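Local coordinates for protein D-aminoacid aminotransferase-like PLP-dependent enzyme (Haemophilus somnus, PDB 3CEB) that is a putative 4-amino-4-deoxychorismate lyase of the class IV aminotransferase family, probably using pyridoxal phosphate to form 4-aminobenzoate from aminodeoxychorismate, at residues 138-151 / 172-186. Sequence-based numbering, arbitrary orientation.
Sequences NLIFRQNNQWITPD and REIFFEDLAQYEEIR
Backbone pairing joins I140 to R186 through reciprocal hydrogen bonds, R186 N to I140 O and I140 N to R186 O, both 3.0 Å. The ladder passes the non-hydrogen-bonded pair F141–I185 and continues where R142 N donates to E184 O and E183 N to R142 O. On the other edge of the hairpin, R172 N donates to T149 O and D151 N to R172 O, a parallel pairing. The hairpin 138-151, closed by a type II' turn from Q143 to Q146, forms the middle of a four-stranded mixed sheet in this PLP-dependent fold, 138-143 pairing with 185-188 and 146-150 with 170-172.

Apolar packing centres on F141. Its CD1 meets I174 CD1 at 3.6 Å, its CE2 lies equally near L179 CD2, and I185 runs alongside, pointing the same way. F141 CB sits over a face of the Y182 ring, 4.0 Å from the centroid and 28° off the normal, a CH-pi contact; the two rings are oblique. M124 and V131 also touch F141.

Among the charged groups, R142 NE donates to E184 OE1 over 3.0 Å, nearly straight at 168°. E184 OE2 in turn accepts from R186 NE and NH2, and W147 CZ2 sits over one face of the R186 guanidinium, near its centre. E183 OE2 meets R142 NH1 by charge alone, with no N-H aimed at it, and also takes a weak hydrogen bond from N144 N.

Two hydrogen bonds hold the Q143 amide: with CG anti to the backbone N (chi1 -167°), the extended chain lets NE2 donate to both Q181 OE1 and the backbone Q181 O, each at 3.2 Å.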
loop_
_atom_site.group_PDB
_atom_site.type_symbol
_atom_site.label_atom_id
_atom_site.label_comp_id
_atom_site.label_asym_id
_atom_site.label_seq_id
_atom_site.Cartn_x
_atom_site.Cartn_y
_atom_site.Cartn_z
ATOM N N ASN A 138 -3.556 -1.176 3.509
ATOM C CA ASN A 138 -4.908 -0.865 3.865
ATOM C C ASN A 138 -5.531 -2.054 4.638
ATOM O O ASN A 138 -4.950 -3.131 4.748
ATOM C CB ASN A 138 -5.746 -0.525 2.620
ATOM C CG ASN A 138 -5.241 0.701 1.887
ATOM O OD1 ASN A 138 -4.833 0.611 0.721
ATOM N ND2 ASN A 138 -5.247 1.852 2.560
ATOM N N LEU A 139 -6.758 -1.861 5.124
ATOM C CA LEU A 139 -7.444 -2.909 5.867
ATOM C C LEU A 139 -8.815 -3.258 5.285
ATOM O O LEU A 139 -9.488 -2.422 4.678
ATOM C CB LEU A 139 -7.547 -2.526 7.350
ATOM C CG LEU A 139 -6.254 -2.390 8.153
ATOM C CD1 LEU A 139 -6.563 -1.667 9.431
ATOM C CD2 LEU A 139 -5.508 -3.712 8.418
ATOM N N ILE A 140 -9.175 -4.535 5.456
ATOM C CA ILE A 140 -10.456 -5.074 5.021
ATOM C C ILE A 140 -11.067 -5.860 6.173
ATOM O O ILE A 140 -10.371 -6.461 6.981
ATOM C CB ILE A 140 -10.358 -5.937 3.722
ATOM C CG1 ILE A 140 -9.500 -7.191 3.914
ATOM C CG2 ILE A 140 -9.786 -5.124 2.584
ATOM C CD1 ILE A 140 -9.541 -8.165 2.705
ATOM N N PHE A 141 -12.381 -5.828 6.236
ATOM C CA PHE A 141 -13.121 -6.376 7.350
ATOM C C PHE A 141 -14.243 -7.232 6.833
ATOM O O PHE A 141 -14.959 -6.843 5.937
ATOM C CB PHE A 141 -13.677 -5.215 8.166
ATOM C CG PHE A 141 -12.603 -4.307 8.719
ATOM C CD1 PHE A 141 -12.131 -3.239 7.990
ATOM C CD2 PHE A 141 -12.035 -4.551 9.968
ATOM C CE1 PHE A 141 -11.099 -2.428 8.494
ATOM C CE2 PHE A 141 -11.026 -3.742 10.489
ATOM C CZ PHE A 141 -10.544 -2.687 9.743
ATOM N N ARG A 142 -14.399 -8.418 7.384
ATOM C CA ARG A 142 -15.392 -9.330 6.842
ATOM C C ARG A 142 -16.739 -9.147 7.496
ATOM O O ARG A 142 -16.847 -9.062 8.681
ATOM C CB ARG A 142 -14.918 -10.783 6.941
ATOM C CG ARG A 142 -15.736 -11.736 6.087
ATOM C CD ARG A 142 -15.113 -13.147 6.014
ATOM N NE ARG A 142 -14.963 -13.801 7.328
ATOM C CZ ARG A 142 -15.967 -14.309 8.055
ATOM N NH1 ARG A 142 -17.235 -14.223 7.624
ATOM N NH2 ARG A 142 -15.711 -14.889 9.232
ATOM N N GLN A 143 -17.766 -9.061 6.676
ATOM C CA GLN A 143 -19.126 -8.973 7.168
ATOM C C GLN A 143 -20.005 -9.779 6.260
ATOM O O GLN A 143 -20.049 -9.571 5.049
ATOM C CB GLN A 143 -19.609 -7.541 7.194
ATOM C CG GLN A 143 -20.863 -7.379 7.965
ATOM C CD GLN A 143 -21.223 -5.944 8.133
ATOM O OE1 GLN A 143 -21.528 -5.279 7.153
ATOM N NE2 GLN A 143 -21.173 -5.437 9.371
ATOM N N ASN A 144 -20.714 -10.716 6.845
ATOM C CA ASN A 144 -21.450 -11.653 6.026
ATOM C C ASN A 144 -20.440 -12.401 5.179
ATOM O O ASN A 144 -19.505 -13.061 5.691
ATOM C CB ASN A 144 -22.416 -10.898 5.116
ATOM C CG ASN A 144 -23.709 -10.547 5.833
ATOM O OD1 ASN A 144 -23.757 -10.558 7.072
ATOM N ND2 ASN A 144 -24.775 -10.270 5.065
ATOM N N ASN A 145 -20.606 -12.259 3.876
ATOM C CA ASN A 145 -19.659 -12.862 2.997
ATOM C C ASN A 145 -18.959 -11.853 2.186
ATOM O O ASN A 145 -18.446 -12.187 1.175
ATOM C CB ASN A 145 -20.345 -13.845 2.094
ATOM C CG ASN A 145 -20.386 -15.199 2.704
ATOM O OD1 ASN A 145 -21.457 -15.708 3.063
ATOM N ND2 ASN A 145 -19.204 -15.781 2.899
ATOM N N GLN A 146 -18.942 -10.618 2.662
ATOM C CA GLN A 146 -18.338 -9.502 1.948
ATOM C C GLN A 146 -17.164 -8.973 2.688
ATOM O O GLN A 146 -17.067 -9.166 3.884
ATOM C CB GLN A 146 -19.340 -8.357 1.791
ATOM C CG GLN A 146 -20.257 -8.551 0.620
ATOM C CD GLN A 146 -21.484 -7.620 0.610
ATOM O OE1 GLN A 146 -21.916 -7.131 1.653
ATOM N NE2 GLN A 146 -22.052 -7.393 -0.578
ATOM N N TRP A 147 -16.290 -8.287 1.965
ATOM C CA TRP A 147 -15.181 -7.578 2.552
ATOM C C TRP A 147 -15.355 -6.081 2.357
ATOM O O TRP A 147 -15.477 -5.594 1.246
ATOM C CB TRP A 147 -13.858 -7.993 1.919
ATOM C CG TRP A 147 -13.387 -9.371 2.248
ATOM C CD1 TRP A 147 -13.481 -10.466 1.455
ATOM C CD2 TRP A 147 -12.718 -9.792 3.429
ATOM N NE1 TRP A 147 -12.926 -11.548 2.071
ATOM C CE2 TRP A 147 -12.439 -11.160 3.285
ATOM C CE3 TRP A 147 -12.312 -9.148 4.586
ATOM C CZ2 TRP A 147 -11.801 -11.899 4.263
ATOM C CZ3 TRP A 147 -11.671 -9.874 5.551
ATOM C CH2 TRP A 147 -11.424 -11.247 5.389
ATOM N N ILE A 148 -15.354 -5.368 3.474
ATOM C CA ILE A 148 -15.548 -3.926 3.519
ATOM C C ILE A 148 -14.229 -3.248 3.857
ATOM O O ILE A 148 -13.496 -3.690 4.735
ATOM C CB ILE A 148 -16.612 -3.529 4.595
ATOM C CG1 ILE A 148 -18.013 -3.998 4.215
ATOM C CG2 ILE A 148 -16.682 -2.001 4.774
ATOM C CD1 ILE A 148 -18.101 -5.405 3.910
ATOM N N THR A 149 -13.916 -2.170 3.152
ATOM C CA THR A 149 -12.719 -1.389 3.456
ATOM C C THR A 149 -13.141 0.047 3.733
ATOM O O THR A 149 -14.136 0.496 3.171
ATOM C CB THR A 149 -11.700 -1.473 2.280
ATOM O OG1 THR A 149 -10.432 -0.993 2.706
ATOM C CG2 THR A 149 -12.176 -0.699 1.029
ATOM N N PRO A 150 -12.380 0.783 4.572
ATOM C CA PRO A 150 -12.687 2.174 4.923
ATOM C C PRO A 150 -12.710 3.110 3.736
ATOM O O PRO A 150 -11.761 3.110 2.941
ATOM C CB PRO A 150 -11.521 2.550 5.829
ATOM C CG PRO A 150 -11.061 1.277 6.367
ATOM C CD PRO A 150 -11.255 0.263 5.363
ATOM N N ASP A 151 -13.771 3.894 3.597
ATOM C CA ASP A 151 -13.825 4.828 2.465
ATOM C C ASP A 151 -12.804 5.949 2.622
ATOM O O ASP A 151 -12.459 6.544 1.625
ATOM C CB ASP A 151 -15.247 5.380 2.115
ATOM C CG ASP A 151 -15.817 6.276 3.186
ATOM O OD1 ASP A 151 -15.226 6.287 4.295
ATOM O OD2 ASP A 151 -16.854 6.947 2.944
ATOM N N ARG A 172 -16.663 1.715 2.619
ATOM C CA ARG A 172 -17.617 2.243 3.576
ATOM C C ARG A 172 -16.957 2.968 4.725
ATOM O O ARG A 172 -15.879 2.613 5.160
ATOM C CB ARG A 172 -18.448 1.129 4.209
ATOM C CG ARG A 172 -19.371 0.373 3.287
ATOM C CD ARG A 172 -20.653 0.157 4.071
ATOM N NE ARG A 172 -21.358 -1.109 3.850
ATOM C CZ ARG A 172 -21.334 -2.148 4.698
ATOM N NH1 ARG A 172 -20.618 -2.123 5.826
ATOM N NH2 ARG A 172 -22.029 -3.232 4.419
ATOM N N GLU A 173 -17.668 3.932 5.273
ATOM C CA GLU A 173 -17.165 4.655 6.411
ATOM C C GLU A 173 -17.160 3.725 7.629
ATOM O O GLU A 173 -18.173 3.147 7.955
ATOM C CB GLU A 173 -17.995 5.927 6.656
ATOM C CG GLU A 173 -17.447 6.695 7.806
ATOM C CD GLU A 173 -17.914 8.125 7.878
ATOM O OE1 GLU A 173 -19.022 8.405 7.397
ATOM O OE2 GLU A 173 -17.165 8.963 8.450
ATOM N N ILE A 174 -16.014 3.571 8.281
ATOM C CA ILE A 174 -15.906 2.670 9.432
ATOM C C ILE A 174 -15.377 3.368 10.650
ATOM O O ILE A 174 -14.202 3.664 10.757
ATOM C CB ILE A 174 -14.947 1.490 9.169
ATOM C CG1 ILE A 174 -15.412 0.653 7.974
ATOM C CG2 ILE A 174 -14.844 0.611 10.401
ATOM C CD1 ILE A 174 -14.393 -0.466 7.574
ATOM N N PHE A 175 -16.254 3.620 11.591
ATOM C CA PHE A 175 -15.836 4.238 12.854
ATOM C C PHE A 175 -15.274 3.164 13.704
ATOM O O PHE A 175 -15.597 2.005 13.513
ATOM C CB PHE A 175 -16.992 4.904 13.587
ATOM C CG PHE A 175 -17.525 6.097 12.885
ATOM C CD1 PHE A 175 -18.508 5.970 11.927
ATOM C CD2 PHE A 175 -17.048 7.356 13.168
ATOM C CE1 PHE A 175 -18.991 7.085 11.255
ATOM C CE2 PHE A 175 -17.549 8.470 12.500
ATOM C CZ PHE A 175 -18.503 8.328 11.536
ATOM N N PHE A 176 -14.432 3.558 14.646
ATOM C CA PHE A 176 -13.839 2.616 15.558
ATOM C C PHE A 176 -14.901 1.808 16.293
ATOM O O PHE A 176 -14.755 0.607 16.565
ATOM C CB PHE A 176 -12.987 3.367 16.544
ATOM C CG PHE A 176 -12.333 2.478 17.536
ATOM C CD1 PHE A 176 -11.449 1.488 17.099
ATOM C CD2 PHE A 176 -12.619 2.592 18.890
ATOM C CE1 PHE A 176 -10.843 0.635 18.007
ATOM C CE2 PHE A 176 -12.018 1.761 19.797
ATOM C CZ PHE A 176 -11.123 0.782 19.365
ATOM N N GLU A 177 -16.001 2.467 16.575
ATOM C CA GLU A 177 -17.092 1.826 17.288
ATOM C C GLU A 177 -17.705 0.703 16.470
ATOM O O GLU A 177 -18.428 -0.163 16.973
ATOM C CB GLU A 177 -18.169 2.857 17.555
ATOM C CG GLU A 177 -17.668 4.062 18.281
ATOM C CD GLU A 177 -17.688 3.810 19.751
ATOM O OE1 GLU A 177 -17.604 2.609 20.140
ATOM O OE2 GLU A 177 -17.839 4.799 20.518
ATOM N N ASP A 178 -17.442 0.761 15.184
ATOM C CA ASP A 178 -18.008 -0.186 14.226
ATOM C C ASP A 178 -17.280 -1.525 14.217
ATOM O O ASP A 178 -17.789 -2.475 13.658
ATOM C CB ASP A 178 -17.992 0.383 12.798
ATOM C CG ASP A 178 -19.050 1.469 12.583
ATOM O OD1 ASP A 178 -20.144 1.414 13.198
ATOM O OD2 ASP A 178 -18.784 2.355 11.756
ATOM N N LEU A 179 -16.113 -1.614 14.837
ATOM C CA LEU A 179 -15.343 -2.855 14.714
ATOM C C LEU A 179 -16.208 -3.997 15.234
ATOM O O LEU A 179 -16.114 -5.121 14.782
ATOM C CB LEU A 179 -13.993 -2.786 15.440
ATOM C CG LEU A 179 -12.949 -1.898 14.751
ATOM C CD1 LEU A 179 -11.649 -1.740 15.569
ATOM C CD2 LEU A 179 -12.678 -2.463 13.371
ATOM N N ALA A 180 -17.116 -3.658 16.130
ATOM C CA ALA A 180 -18.009 -4.624 16.744
ATOM C C ALA A 180 -18.695 -5.448 15.665
ATOM O O ALA A 180 -18.866 -6.677 15.803
ATOM C CB ALA A 180 -19.077 -3.898 17.602
ATOM N N GLN A 181 -19.076 -4.767 14.592
ATOM C CA GLN A 181 -19.921 -5.256 13.511
ATOM C C GLN A 181 -19.245 -6.291 12.645
ATOM O O GLN A 181 -19.880 -6.939 11.900
ATOM C CB GLN A 181 -20.235 -4.128 12.545
ATOM C CG GLN A 181 -21.294 -3.129 12.834
ATOM C CD GLN A 181 -21.456 -2.174 11.660
ATOM O OE1 GLN A 181 -21.859 -2.545 10.569
ATOM N NE2 GLN A 181 -21.130 -0.947 11.884
ATOM N N TYR A 182 -17.939 -6.384 12.712
ATOM C CA TYR A 182 -17.124 -7.217 11.787
ATOM C C TYR A 182 -16.584 -8.545 12.394
ATOM O O TYR A 182 -16.453 -8.687 13.600
ATOM C CB TYR A 182 -16.023 -6.367 11.144
ATOM C CG TYR A 182 -16.618 -5.222 10.375
ATOM C CD1 TYR A 182 -17.155 -5.424 9.121
ATOM C CD2 TYR A 182 -16.690 -3.947 10.907
ATOM C CE1 TYR A 182 -17.743 -4.400 8.416
ATOM C CE2 TYR A 182 -17.281 -2.898 10.198
ATOM C CZ TYR A 182 -17.804 -3.146 8.959
ATOM O OH TYR A 182 -18.378 -2.159 8.225
ATOM N N GLU A 183 -16.288 -9.510 11.529
ATOM C CA GLU A 183 -15.970 -10.862 11.936
ATOM C C GLU A 183 -14.525 -11.264 11.800
ATOM O O GLU A 183 -14.118 -12.292 12.313
ATOM C CB GLU A 183 -16.773 -11.810 11.068
ATOM C CG GLU A 183 -18.275 -11.551 11.114
ATOM C CD GLU A 183 -19.042 -12.505 10.256
ATOM O OE1 GLU A 183 -19.329 -13.633 10.697
ATOM O OE2 GLU A 183 -19.358 -12.117 9.125
ATOM N N GLU A 184 -13.744 -10.433 11.130
ATOM C CA GLU A 184 -12.384 -10.780 10.779
ATOM C C GLU A 184 -11.733 -9.580 10.146
ATOM O O GLU A 184 -12.415 -8.816 9.482
ATOM C CB GLU A 184 -12.399 -11.925 9.772
ATOM C CG GLU A 184 -11.022 -12.455 9.421
ATOM C CD GLU A 184 -11.022 -13.575 8.379
ATOM O OE1 GLU A 184 -12.067 -14.170 8.092
ATOM O OE2 GLU A 184 -9.941 -13.868 7.836
ATOM N N ILE A 185 -10.427 -9.425 10.368
ATOM C CA ILE A 185 -9.638 -8.310 9.857
ATOM C C ILE A 185 -8.459 -8.824 9.061
ATOM O O ILE A 185 -7.809 -9.788 9.460
ATOM C CB ILE A 185 -9.002 -7.452 11.006
ATOM C CG1 ILE A 185 -10.041 -7.100 12.086
ATOM C CG2 ILE A 185 -8.308 -6.188 10.428
ATOM C CD1 ILE A 185 -9.524 -6.184 13.151
ATOM N N ARG A 186 -8.159 -8.187 7.940
ATOM C CA ARG A 186 -6.974 -8.555 7.184
ATOM C C ARG A 186 -6.327 -7.364 6.549
ATOM O O ARG A 186 -6.943 -6.301 6.424
ATOM C CB ARG A 186 -7.285 -9.558 6.083
ATOM C CG ARG A 186 -7.474 -10.948 6.587
ATOM C CD ARG A 186 -7.474 -11.895 5.420
ATOM N NE ARG A 186 -8.394 -13.015 5.625
ATOM C CZ ARG A 186 -8.672 -13.938 4.699
ATOM N NH1 ARG A 186 -8.075 -13.863 3.507
ATOM N NH2 ARG A 186 -9.544 -14.926 4.966
HETATM O O HOH W 1 -13.903 5.350 6.860
#